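Local coordinates for protein transcriptional activator TenA-1 (Sulfolobus solfataricus P2, PDB 2QZC) that is a putative TenA-like thiaminase of the all-helical heme oxygenase-like fold, probably acting in the breakdown or salvage of thiamin compounds, at residues T106-I111 against Y115-Y120. Sequence-based numbering, arbitrary orientation.
Sequences TGYNLI and YTRHLY
Tyr115 N donates to Ile111 O across 2.9 Å, an i to i+4 backbone bond near the start of helix 110-125, joining its first turn to the next. Where a chain enters such a helix, the opening amides lack carbonyl partners, and here Asn109, at the N-cap, lends its side-chain OD1 to Asn112 N. The CB of Tyr115 lies 3.3 Å from the same Ile111 O, while its ring, with CG anti to the backbone N (chi1 -168°), is carried into the interior, where OH bonds to Glu199 of helix 186-208. This helix start belongs to the heme oxygenase-like bundle of the TenA family, with Tyr108 of the preceding loop reaching its side.

A single weak side-chain bond links that loop to the helix, from Arg117 NH1 to Tyr108 OH at 3.4 Å; the stronger partner of OH is Asp54 of helix 38-63. NH1 also approaches Tyr108 CZ to 3.6 Å, ring and guanidinium planes standing 79° apart. Within the helix, Arg117, its chain bent at chi2 (55°), brings NH1 back to Thr116 OG1 at 3.2 Å, close to the guanidinium plane; OG1 also bonds to Tyr113 O. Arg117 is modelled in two conformers and its bonds belong to one of them, which leaves them tentative.

Non-polar contact is loose: Tyr108 CE2 passes 4.1 Å from Thr116 OG1.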
loop_
_atom_site.group_PDB
_atom_site.type_symbol
_atom_site.label_atom_id
_atom_site.label_comp_id
_atom_site.label_asym_id
_atom_site.label_seq_id
_atom_site.Cartn_x
_atom_site.Cartn_y
_atom_site.Cartn_z
ATOM N N THR A 106 -15.485 -0.336 -20.274
ATOM C CA THR A 106 -16.565 0.646 -20.048
ATOM C C THR A 106 -15.903 1.947 -19.580
ATOM O O THR A 106 -14.953 1.924 -18.818
ATOM C CB THR A 106 -17.557 0.160 -18.997
ATOM O OG1 THR A 106 -18.117 -1.091 -19.450
ATOM C CG2 THR A 106 -18.713 1.156 -18.810
ATOM N N GLY A 107 -16.365 3.068 -20.104
ATOM C CA GLY A 107 -15.822 4.349 -19.669
ATOM C C GLY A 107 -16.387 4.763 -18.325
ATOM O O GLY A 107 -17.275 4.123 -17.752
ATOM N N TYR A 108 -15.838 5.830 -17.784
ATOM C CA TYR A 108 -16.382 6.422 -16.586
ATOM C C TYR A 108 -17.568 7.326 -16.956
ATOM O O TYR A 108 -17.544 7.975 -17.998
ATOM C CB TYR A 108 -15.384 7.372 -15.935
ATOM C CG TYR A 108 -14.075 6.802 -15.409
ATOM C CD1 TYR A 108 -12.966 6.748 -16.234
ATOM C CD2 TYR A 108 -13.939 6.374 -14.105
ATOM C CE1 TYR A 108 -11.745 6.303 -15.763
ATOM C CE2 TYR A 108 -12.729 5.899 -13.618
ATOM C CZ TYR A 108 -11.633 5.882 -14.449
ATOM O OH TYR A 108 -10.399 5.448 -14.007
ATOM N N ASN A 109 -18.587 7.388 -16.104
ATOM C CA ASN A 109 -19.512 8.508 -16.212
ATOM C C ASN A 109 -18.828 9.774 -15.612
ATOM O O ASN A 109 -17.755 9.703 -14.983
ATOM C CB ASN A 109 -20.888 8.218 -15.644
ATOM C CG ASN A 109 -20.927 7.959 -14.149
ATOM O OD1 ASN A 109 -20.174 8.550 -13.383
ATOM N ND2 ASN A 109 -21.846 7.062 -13.726
ATOM N N LEU A 110 -19.403 10.942 -15.863
ATOM C CA LEU A 110 -18.756 12.190 -15.457
ATOM C C LEU A 110 -18.552 12.243 -13.950
ATOM O O LEU A 110 -17.466 12.652 -13.490
ATOM C CB LEU A 110 -19.606 13.393 -15.898
ATOM C CG LEU A 110 -19.118 14.780 -15.453
ATOM C CD1 LEU A 110 -17.699 15.041 -15.878
ATOM C CD2 LEU A 110 -20.052 15.893 -15.977
ATOM N N ILE A 111 -19.548 11.845 -13.166
ATOM C CA ILE A 111 -19.415 11.923 -11.723
ATOM C C ILE A 111 -18.310 11.002 -11.197
ATOM O O ILE A 111 -17.516 11.413 -10.342
ATOM C CB ILE A 111 -20.741 11.593 -11.026
ATOM C CG1 ILE A 111 -21.832 12.569 -11.416
ATOM C CG2 ILE A 111 -20.567 11.642 -9.491
ATOM C CD1 ILE A 111 -21.556 14.033 -11.041
ATOM N N TYR A 115 -14.970 12.199 -9.300
ATOM C CA TYR A 115 -14.789 11.693 -7.941
ATOM C C TYR A 115 -13.418 11.024 -7.802
ATOM O O TYR A 115 -12.649 11.284 -6.835
ATOM C CB TYR A 115 -15.920 10.763 -7.578
ATOM C CG TYR A 115 -16.077 10.354 -6.117
ATOM C CD1 TYR A 115 -15.301 10.865 -5.070
ATOM C CD2 TYR A 115 -17.145 9.516 -5.778
ATOM C CE1 TYR A 115 -15.513 10.489 -3.742
ATOM C CE2 TYR A 115 -17.379 9.165 -4.443
ATOM C CZ TYR A 115 -16.558 9.655 -3.423
ATOM O OH TYR A 115 -16.795 9.273 -2.117
ATOM N N THR A 116 -13.106 10.174 -8.776
ATOM C CA THR A 116 -11.774 9.546 -8.739
ATOM C C THR A 116 -10.657 10.590 -8.832
ATOM O O THR A 116 -9.660 10.488 -8.128
ATOM C CB THR A 116 -11.631 8.439 -9.789
ATOM O OG1 THR A 116 -11.766 9.002 -11.099
ATOM C CG2 THR A 116 -12.613 7.288 -9.547
ATOM N N ARG A 117 -10.796 11.590 -9.720
ATOM C CA ARG A 117 -9.764 12.621 -9.823
ATOM C C ARG A 117 -9.641 13.462 -8.555
ATOM O O ARG A 117 -8.537 13.937 -8.207
ATOM C CB ARG A 117 -9.908 13.451 -11.113
ATOM C CG ARG A 117 -9.225 12.838 -12.310
ATOM C CD ARG A 117 -9.636 11.423 -12.625
ATOM N NE ARG A 117 -8.938 10.910 -13.798
ATOM C CZ ARG A 117 -8.931 9.631 -14.161
ATOM N NH1 ARG A 117 -9.588 8.709 -13.480
ATOM N NH2 ARG A 117 -8.290 9.300 -15.262
ATOM N N HIS A 118 -10.752 13.647 -7.850
ATOM C CA HIS A 118 -10.791 14.329 -6.521
ATOM C C HIS A 118 -9.907 13.558 -5.513
ATOM O O HIS A 118 -9.067 14.135 -4.826
ATOM C CB HIS A 118 -12.269 14.379 -6.089
ATOM C CG HIS A 118 -12.555 14.756 -4.662
ATOM N ND1 HIS A 118 -12.448 16.043 -4.170
ATOM C CD2 HIS A 118 -13.082 14.006 -3.664
ATOM C CE1 HIS A 118 -12.895 16.047 -2.922
ATOM N NE2 HIS A 118 -13.295 14.835 -2.599
ATOM N N LEU A 119 -10.084 12.231 -5.434
ATOM C CA LEU A 119 -9.268 11.404 -4.508
ATOM C C LEU A 119 -7.794 11.488 -4.874
ATOM O O LEU A 119 -6.957 11.624 -3.997
ATOM C CB LEU A 119 -9.739 9.947 -4.483
ATOM C CG LEU A 119 -11.159 9.735 -3.976
ATOM C CD1 LEU A 119 -11.468 8.227 -4.034
ATOM C CD2 LEU A 119 -11.344 10.266 -2.555
ATOM N N TYR A 120 -7.464 11.382 -6.180
ATOM C CA TYR A 120 -6.067 11.494 -6.560
ATOM C C TYR A 120 -5.468 12.840 -6.190
ATOM O O TYR A 120 -4.282 12.911 -5.781
ATOM C CB TYR A 120 -5.865 11.239 -8.071
ATOM C CG TYR A 120 -5.931 9.799 -8.547
ATOM C CD1 TYR A 120 -4.927 8.911 -8.210
ATOM C CD2 TYR A 120 -6.970 9.320 -9.375
ATOM C CE1 TYR A 120 -4.931 7.628 -8.699
ATOM C CE2 TYR A 120 -6.975 8.032 -9.866
ATOM C CZ TYR A 120 -5.970 7.161 -9.472
ATOM O OH TYR A 120 -5.974 5.890 -9.986
#